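Local coordinates for protein lamina-associated polypeptide 2 isoforms alpha/zeta (Mus musculus, PDB 2V0X) that forms dimers through a coiled-coil helical domain and, as a component of the nuclear lamina, probably associates with lamin A and chromatin, at residues Q48-Q53 against S187-R192; N207-A212 against G221-K226. The protein carries 2 engineered substitutions. All blocks are in the same frame, centred on the assembly; numbering follows the deposited sequence.

Interaction 1: residues Q48-Q53 against S187-R192; sequences QQIDRQ and STMGRR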
ATOM      1  N   GLN B  48     -10.638   1.236 -13.757  1.00 37.26           N
ATOM      2  CA  GLN B  48     -11.729   1.558 -14.666  1.00 41.35           C
ATOM      3  C   GLN B  48     -12.681   2.553 -14.011  1.00 42.25           C
ATOM      4  O   GLN B  48     -13.396   3.284 -14.690  1.00 43.17           O
ATOM      5  CB  GLN B  48     -12.488   0.292 -15.086  1.00 54.01           C
ATOM      6  CG  GLN B  48     -11.661  -0.708 -15.891  1.00 61.51           C
ATOM      7  CD  GLN B  48     -11.080  -0.113 -17.164  1.00 68.10           C
ATOM      8  OE1 GLN B  48     -11.811   0.389 -18.016  1.00 68.45           O
ATOM      9  NE2 GLN B  48      -9.760  -0.171 -17.298  1.00 70.67           N
ATOM     10  N   GLN B  49     -12.635   2.617 -12.688  1.00 41.97           N
ATOM     11  CA  GLN B  49     -13.488   3.522 -11.928  1.00 41.49           C
ATOM     12  C   GLN B  49     -12.643   3.940 -10.719  1.00 39.44           C
ATOM     13  O   GLN B  49     -12.701   3.296  -9.685  1.00 40.56           O
ATOM     14  CB  GLN B  49     -14.741   2.753 -11.488  1.00 48.20           C
ATOM     15  CG  GLN B  49     -16.048   3.529 -11.561  1.00 64.14           C
ATOM     16  CD  GLN B  49     -16.242   4.464 -10.393  1.00 87.68           C
ATOM     17  OE1 GLN B  49     -16.822   4.088  -9.377  1.00 89.08           O
ATOM     18  NE2 GLN B  49     -15.771   5.695 -10.535  1.00106.97           N
ATOM     19  N   ILE B  50     -11.837   4.995 -10.863  1.00 35.97           N
ATOM     20  CA  ILE B  50     -10.965   5.418  -9.761  1.00 37.35           C
ATOM     21  C   ILE B  50     -11.679   6.108  -8.607  1.00 42.45           C
ATOM     22  O   ILE B  50     -11.152   6.154  -7.499  1.00 43.70           O
ATOM     23  CB  ILE B  50      -9.772   6.296 -10.230  1.00 34.79           C
ATOM     24  CG1 ILE B  50     -10.262   7.615 -10.842  1.00 39.70           C
ATOM     25  CG2 ILE B  50      -8.903   5.518 -11.203  1.00 32.01           C
ATOM     26  CD1 ILE B  50      -9.126   8.549 -11.262  1.00 36.60           C
ATOM     27  N   ASP B  51     -12.868   6.647  -8.875  1.00 45.92           N
ATOM     28  CA  ASP B  51     -13.669   7.327  -7.856  1.00 46.09           C
ATOM     29  C   ASP B  51     -14.660   6.293  -7.324  1.00 44.92           C
ATOM     30  O   ASP B  51     -15.790   6.193  -7.817  1.00 41.63           O
ATOM     31  CB  ASP B  51     -14.423   8.517  -8.480  1.00 48.57           C
ATOM     32  CG  ASP B  51     -15.105   9.409  -7.444  1.00 55.04           C
ATOM     33  OD1 ASP B  51     -15.764  10.386  -7.858  1.00 64.63           O
ATOM     34  OD2 ASP B  51     -14.982   9.165  -6.229  1.00 46.75           O
ATOM     35  N   ARG B  52     -14.225   5.520  -6.337  1.00 48.02           N
ATOM     36  CA  ARG B  52     -15.061   4.475  -5.751  1.00 51.79           C
ATOM     37  C   ARG B  52     -14.617   4.115  -4.333  1.00 50.02           C
ATOM     38  O   ARG B  52     -13.454   4.273  -3.966  1.00 50.62           O
ATOM     39  CB  ARG B  52     -15.061   3.228  -6.657  1.00 60.07           C
ATOM     40  CG  ARG B  52     -15.384   1.902  -5.958  1.00 70.33           C
ATOM     41  CD  ARG B  52     -15.818   0.802  -6.933  1.00 66.48           C
ATOM     42  NE  ARG B  52     -15.067   0.800  -8.191  1.00 61.52           N
ATOM     43  CZ  ARG B  52     -13.790   0.450  -8.320  1.00 57.71           C
ATOM     44  NH1 ARG B  52     -13.079   0.062  -7.263  1.00 45.11           N
ATOM     45  NH2 ARG B  52     -13.222   0.477  -9.522  1.00 61.20           N
ATOM     46  N   GLN B  53     -15.579   3.680  -3.534  1.00 48.93           N
ATOM     47  CA  GLN B  53     -15.347   3.293  -2.151  1.00 48.90           C
ATOM     48  C   GLN B  53     -14.424   2.078  -2.094  1.00 47.69           C
ATOM     49  O   GLN B  53     -14.506   1.186  -2.937  1.00 49.73           O
ATOM     50  CB  GLN B  53     -16.689   2.972  -1.496  1.00 50.90           C
ATOM     51  CG  GLN B  53     -16.665   2.863   0.000  1.00 56.72           C
ATOM     52  CD  GLN B  53     -18.053   2.974   0.586  1.00 59.83           C
ATOM     53  OE1 GLN B  53     -18.348   3.902   1.344  1.00 64.46           O
ATOM     54  NE2 GLN B  53     -18.930   2.058   0.201  1.00 64.99           N
ATOM     55  N   SER B 187      -4.929   8.599  -5.636  1.00 27.74           N
ATOM     56  CA  SER B 187      -3.901   9.614  -5.786  1.00 28.36           C
ATOM     57  C   SER B 187      -4.112  10.334  -7.133  1.00 30.61           C
ATOM     58  O   SER B 187      -4.116  11.561  -7.202  1.00 31.33           O
ATOM     59  CB  SER B 187      -2.516   8.964  -5.750  1.00 29.65           C
ATOM     60  OG  SER B 187      -1.536   9.821  -6.323  1.00 38.42           O
ATOM     61  N   THR B 188      -4.327   9.545  -8.181  1.00 31.71           N
ATOM     62  CA  THR B 188      -4.549  10.052  -9.525  1.00 27.44           C
ATOM     63  C   THR B 188      -5.821  10.910  -9.592  1.00 31.39           C
ATOM     64  O   THR B 188      -5.822  11.954 -10.223  1.00 32.84           O
ATOM     65  CB  THR B 188      -4.588   8.877 -10.524  1.00 25.41           C
ATOM     66  OG1 THR B 188      -3.331   8.184 -10.452  1.00 25.39           O
ATOM     67  CG2 THR B 188      -4.833   9.345 -11.953  1.00 23.40           C
HETATM   68  N   MSE B 189      -6.886  10.488  -8.914  1.00 35.17           N
HETATM   69  CA  MSE B 189      -8.123  11.266  -8.886  1.00 40.86           C
HETATM   70  C   MSE B 189      -7.840  12.648  -8.249  1.00 36.82           C
HETATM   71  O   MSE B 189      -8.190  13.697  -8.798  1.00 34.26           O
HETATM   72  CB  MSE B 189      -9.200  10.531  -8.086  1.00 47.50           C
HETATM   73  CG  MSE B 189     -10.540  11.276  -8.045  1.00 58.02           C
HETATM   74 SE   MSE B 189     -11.772  10.647  -6.670  1.00 69.09          SE
HETATM   75  CE  MSE B 189     -11.220  11.819  -5.238  1.00 68.36           C
ATOM     76  N   GLY B 190      -7.170  12.638  -7.105  1.00 31.66           N
ATOM     77  CA  GLY B 190      -6.844  13.879  -6.441  1.00 26.68           C
ATOM     78  C   GLY B 190      -6.075  14.816  -7.358  1.00 28.67           C
ATOM     79  O   GLY B 190      -6.408  16.003  -7.459  1.00 34.54           O
ATOM     80  N   ARG B 191      -5.082  14.278  -8.063  1.00 25.75           N
ATOM     81  CA  ARG B 191      -4.260  15.083  -8.964  1.00 26.42           C
ATOM     82  C   ARG B 191      -4.997  15.568 -10.204  1.00 27.22           C
ATOM     83  O   ARG B 191      -4.656  16.620 -10.741  1.00 28.87           O
ATOM     84  CB  ARG B 191      -2.949  14.357  -9.334  1.00 27.45           C
ATOM     85  CG  ARG B 191      -2.009  14.153  -8.134  1.00 25.38           C
ATOM     86  CD  ARG B 191      -0.767  13.340  -8.498  1.00 34.05           C
ATOM     87  NE  ARG B 191       0.120  14.044  -9.422  1.00 38.44           N
ATOM     88  CZ  ARG B 191       0.597  13.528 -10.550  1.00 36.48           C
ATOM     89  NH1 ARG B 191       0.268  12.296 -10.912  1.00 27.44           N
ATOM     90  NH2 ARG B 191       1.443  14.228 -11.299  1.00 23.92           N
ATOM     91  N   ARG B 192      -5.972  14.803 -10.685  1.00 26.64           N
ATOM     92  CA  ARG B 192      -6.755  15.258 -11.834  1.00 26.15           C
ATOM     93  C   ARG B 192      -7.494  16.552 -11.435  1.00 28.74           C
ATOM     94  O   ARG B 192      -7.426  17.555 -12.143  1.00 29.16           O
ATOM     95  CB  ARG B 192      -7.744  14.191 -12.282  1.00 24.45           C
ATOM     96  CG  ARG B 192      -7.106  13.088 -13.102  1.00 23.71           C
ATOM     97  CD  ARG B 192      -8.152  12.096 -13.510  1.00 23.71           C
ATOM     98  NE  ARG B 192      -7.601  11.102 -14.423  1.00 26.20           N
ATOM     99  CZ  ARG B 192      -8.318  10.129 -14.968  1.00 27.14           C
ATOM    100  NH1 ARG B 192      -9.603  10.038 -14.689  1.00 29.03           N
ATOM    101  NH2 ARG B 192      -7.748   9.237 -15.769  1.00 29.71           N
TER
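Ile50 rests on Met189, joining the irregular loop after helix 35-46 to the long helix 152-196, one arm of the antiparallel helical hairpin in this dimerization domain. The loop runs past the helix without pairing with its backbone, and side chains make the contact. Ile50 loses the most surface. Its CG1 sits in the crowded position between the backbone N and the carbonyl carbon (chi1 63°), and the extended second torsion carries CD1 straight out to the helix, where it lies 3.7 Å from Met189 CB. The same methyl reaches the backbone of Thr188. A branched, purely apolar residue suits this buried spot, since its methyl packs on Met189 CB beside Thr188 and under the guanidinium face of Arg192.

Met189, a selenomethionine in this crystal, covers the other flank. With CG anti to the backbone N (chi1 -179°) and the second torsion extended too, SE is brought against Asp51, 3.6 Å from both CG and OD2 of that carboxylate; the bend at the last torsion turns only CE aside. Methionine suits the place as a long, flexible apolar chain that can reach the loop. The carboxylate has its salt bridge elsewhere, from Asp51 OD2 to Arg112 of helix 100-146. Because Met189 also packs on Ala109 and Arg112, it lies between the loop and helix 100-146, the other arm, while Asp51 closes the exposed margin.

Arg192, one turn on from Thr188, reaches out with its chain extended from CG to NE. Its guanidinium nitrogens are hydrogen-bonded to carbonyl oxygens farther along the chain, including those of Leu219, Thr210 and Ala212, which fix its orientation. One flat face meets the loop: Ile50 CD1 lies over it, 3.8 Å from Arg192 NH1.

Interaction 2: residues N207-A212 against G221-K226; sequences NKLTVA and GGEVHK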
ATOM      1  N   ASN B 207     -15.016  17.570 -16.709  1.00 37.90           N
ATOM      2  CA  ASN B 207     -15.782  16.496 -16.114  1.00 38.62           C
ATOM      3  C   ASN B 207     -15.381  15.187 -16.789  1.00 43.91           C
ATOM      4  O   ASN B 207     -15.063  14.211 -16.121  1.00 45.58           O
ATOM      5  CB  ASN B 207     -17.286  16.740 -16.286  1.00 38.39           C
ATOM      6  CG  ASN B 207     -17.795  17.940 -15.483  1.00 48.18           C
ATOM      7  OD1 ASN B 207     -18.927  18.381 -15.671  1.00 58.54           O
ATOM      8  ND2 ASN B 207     -16.971  18.455 -14.581  1.00 45.71           N
ATOM      9  N   LYS B 208     -15.367  15.198 -18.118  1.00 45.84           N
ATOM     10  CA  LYS B 208     -15.001  14.029 -18.922  1.00 46.53           C
ATOM     11  C   LYS B 208     -13.603  13.486 -18.580  1.00 46.18           C
ATOM     12  O   LYS B 208     -13.439  12.292 -18.355  1.00 49.78           O
ATOM     13  CB  LYS B 208     -15.069  14.392 -20.404  1.00 51.24           C
ATOM     14  CG  LYS B 208     -14.997  13.215 -21.356  1.00 67.41           C
ATOM     15  CD  LYS B 208     -15.175  13.681 -22.796  1.00 87.21           C
ATOM     16  CE  LYS B 208     -15.278  12.507 -23.763  1.00 93.41           C
ATOM     17  NZ  LYS B 208     -16.445  11.626 -23.474  1.00 81.09           N
ATOM     18  N   LEU B 209     -12.608  14.367 -18.530  1.00 40.66           N
ATOM     19  CA  LEU B 209     -11.240  13.960 -18.221  1.00 38.08           C
ATOM     20  C   LEU B 209     -11.097  13.394 -16.806  1.00 39.32           C
ATOM     21  O   LEU B 209     -10.365  12.431 -16.575  1.00 41.32           O
ATOM     22  CB  LEU B 209     -10.283  15.141 -18.407  1.00 35.35           C
ATOM     23  CG  LEU B 209     -10.055  15.622 -19.842  1.00 29.24           C
ATOM     24  CD1 LEU B 209      -9.234  16.860 -19.775  1.00 24.59           C
ATOM     25  CD2 LEU B 209      -9.343  14.573 -20.695  1.00 31.24           C
ATOM     26  N   THR B 210     -11.806  14.000 -15.865  1.00 39.30           N
ATOM     27  CA  THR B 210     -11.774  13.577 -14.478  1.00 40.23           C
ATOM     28  C   THR B 210     -12.363  12.179 -14.205  1.00 44.13           C
ATOM     29  O   THR B 210     -11.851  11.465 -13.356  1.00 43.52           O
ATOM     30  CB  THR B 210     -12.499  14.619 -13.589  1.00 36.70           C
ATOM     31  OG1 THR B 210     -11.783  15.857 -13.643  1.00 36.58           O
ATOM     32  CG2 THR B 210     -12.574  14.143 -12.141  1.00 39.80           C
ATOM     33  N   VAL B 211     -13.437  11.804 -14.905  1.00 44.90           N
ATOM     34  CA  VAL B 211     -14.084  10.500 -14.676  1.00 43.27           C
ATOM     35  C   VAL B 211     -13.642   9.387 -15.635  1.00 42.48           C
ATOM     36  O   VAL B 211     -14.124   8.252 -15.560  1.00 40.18           O
ATOM     37  CB  VAL B 211     -15.631  10.612 -14.711  1.00 42.17           C
ATOM     38  CG1 VAL B 211     -16.109  11.663 -13.714  1.00 42.70           C
ATOM     39  CG2 VAL B 211     -16.115  10.944 -16.120  1.00 41.57           C
ATOM     40  N   ALA B 212     -12.739   9.722 -16.543  1.00 42.37           N
ATOM     41  CA  ALA B 212     -12.229   8.759 -17.502  1.00 41.67           C
ATOM     42  C   ALA B 212     -11.491   7.638 -16.766  1.00 42.53           C
ATOM     43  O   ALA B 212     -11.137   7.768 -15.588  1.00 42.50           O
ATOM     44  CB  ALA B 212     -11.262   9.454 -18.465  1.00 40.51           C
ATOM     45  N   GLY B 221      -4.112  10.209 -19.944  1.00 48.54           N
ATOM     46  CA  GLY B 221      -3.880   9.360 -21.107  1.00 51.69           C
ATOM     47  C   GLY B 221      -5.015   8.411 -21.453  1.00 57.08           C
ATOM     48  O   GLY B 221      -5.660   7.839 -20.571  1.00 58.25           O
ATOM     49  N   GLY B 222      -5.268   8.255 -22.748  1.00 60.43           N
ATOM     50  CA  GLY B 222      -6.340   7.380 -23.190  1.00 63.95           C
ATOM     51  C   GLY B 222      -7.629   8.143 -23.443  1.00 67.74           C
ATOM     52  O   GLY B 222      -8.461   7.726 -24.253  1.00 64.90           O
ATOM     53  N   GLU B 223      -7.791   9.269 -22.755  1.00 73.90           N
ATOM     54  CA  GLU B 223      -8.983  10.098 -22.898  1.00 76.54           C
ATOM     55  C   GLU B 223      -8.644  11.501 -23.408  1.00 77.63           C
ATOM     56  O   GLU B 223      -9.419  12.097 -24.156  1.00 79.09           O
ATOM     57  CB  GLU B 223      -9.710  10.200 -21.553  1.00 78.87           C
ATOM     58  CG  GLU B 223     -10.982  11.047 -21.560  1.00 82.35           C
ATOM     59  CD  GLU B 223     -12.139  10.382 -22.283  1.00 91.18           C
ATOM     60  OE1 GLU B 223     -12.578  10.926 -23.316  1.00105.73           O
ATOM     61  OE2 GLU B 223     -12.620   9.326 -21.813  1.00 80.05           O
ATOM     62  N   VAL B 224      -7.470  12.002 -23.028  1.00 77.95           N
ATOM     63  CA  VAL B 224      -7.020  13.343 -23.407  1.00 78.54           C
ATOM     64  C   VAL B 224      -7.211  13.743 -24.882  1.00 81.18           C
ATOM     65  O   VAL B 224      -7.789  14.794 -25.169  1.00 80.93           O
ATOM     66  CB  VAL B 224      -5.542  13.582 -22.957  1.00 77.02           C
ATOM     67  CG1 VAL B 224      -4.574  12.724 -23.758  1.00 76.77           C
ATOM     68  CG2 VAL B 224      -5.186  15.052 -23.049  1.00 76.46           C
ATOM     69  N   HIS B 225      -6.799  12.869 -25.800  1.00 83.84           N
ATOM     70  CA  HIS B 225      -6.889  13.118 -27.243  1.00 84.16           C
ATOM     71  C   HIS B 225      -8.317  13.302 -27.767  1.00 81.33           C
ATOM     72  O   HIS B 225      -8.521  13.873 -28.839  1.00 81.83           O
ATOM     73  CB  HIS B 225      -6.203  11.989 -28.016  1.00 85.95           C
ATOM     74  CG  HIS B 225      -4.816  11.685 -27.539  1.00 88.54           C
ATOM     75  ND1 HIS B 225      -4.539  10.655 -26.666  1.00 89.86           N
ATOM     76  CD2 HIS B 225      -3.629  12.273 -27.817  1.00 89.17           C
ATOM     77  CE1 HIS B 225      -3.238  10.619 -26.428  1.00 89.87           C
ATOM     78  NE2 HIS B 225      -2.664  11.591 -27.114  1.00 89.67           N
ATOM     79  N   LYS B 226      -9.295  12.808 -27.016  1.00 75.76           N
ATOM     80  CA  LYS B 226     -10.698  12.929 -27.396  1.00 71.68           C
ATOM     81  C   LYS B 226     -11.216  14.343 -27.116  1.00 68.56           C
ATOM     82  O   LYS B 226     -12.345  14.683 -27.474  1.00 67.22           O
ATOM     83  CB  LYS B 226     -11.548  11.895 -26.641  1.00 69.62           C
ATOM     84  CG  LYS B 226     -11.159  10.442 -26.918  1.00 60.35           C
ATOM     85  CD  LYS B 226     -11.969   9.460 -26.087  1.00 59.92           C
ATOM     86  CE  LYS B 226     -13.459   9.569 -26.373  1.00 74.11           C
ATOM     87  NZ  LYS B 226     -13.801   9.271 -27.794  1.00 80.69           N
TER
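Glu223 reaches across to Ala212 and Lys208 as the chain folds back beside helix 203-211, and its side chain carries much of this helix-to-tail packing. The apolar part comes first. With CG of Glu223 anti to the backbone N (chi1 180°), the start of the chain runs over the small methyl of Ala212, whose CB is 3.5 Å from Glu223 CG. Alanine suits this place because a bulkier side chain would meet the glutamate methylenes. Leu209 lies alongside and sends CD2 to the backbone of the tail, 3.8 Å from Val224 CA.

The polar part is looser. A bend at chi2 (72°) swings the carboxylate toward Lys208, and the two side chains cross at about a right angle. Glu223 OE1 comes 3.2 Å from Lys208 CE, yet the last torsion of the lysine (chi4 61°) turns its amine aside, and the salt bridge from NZ to OE1 is long at 3.9 Å. OE1 is buried here without a hydrogen-bonding partner, so the pairing is probably mainly electrostatic. Lys226 lends the same oxygen its methylenes and not its amine, CD being 3.2 Å from Glu223 OE1. Were Glu223 replaced by an alanine, a gap would probably open over Ala212, and Lys208 would be left without its long salt-bridge partner, the like charge of Lys226 nearby being less offset.

Within the tail, the backbone bond from Lys226 N to Glu223 O (2.9 Å) closes the 3-10 turn that holds Val224 beside Leu209. Beyond the contact, Leu209 also packs on Leu196 near the end of helix 152-196, and on Ile81 of the second subunit, in its helix 79-87; Val224 meets Asp78 of that subunit. The short helix therefore lies between the long helix, its own tail and the partner chain.

In the fold
From the N terminus, the chain passes helix 35-46 and enters the loop 48-53; more than 130 residues later, after the short helices and the long hairpin, helix 152-196 returns to it, and interaction 1 closes that very large loop. The chain then turns into helix 203-211, and interaction 2 closes a small loop of eight residues between 207-212 and 221-226. The two are in series, neither nested nor crossed, with centres about 12 Å apart. Arg192 bridges them, since its NH1 probably hydrogen-bonds to the backbone at the end of helix 203-211. Interaction 1 thus fastens the N-terminal loop to the long helix and interaction 2 the C-terminal tail to helix 203-211, both beside the second subunit.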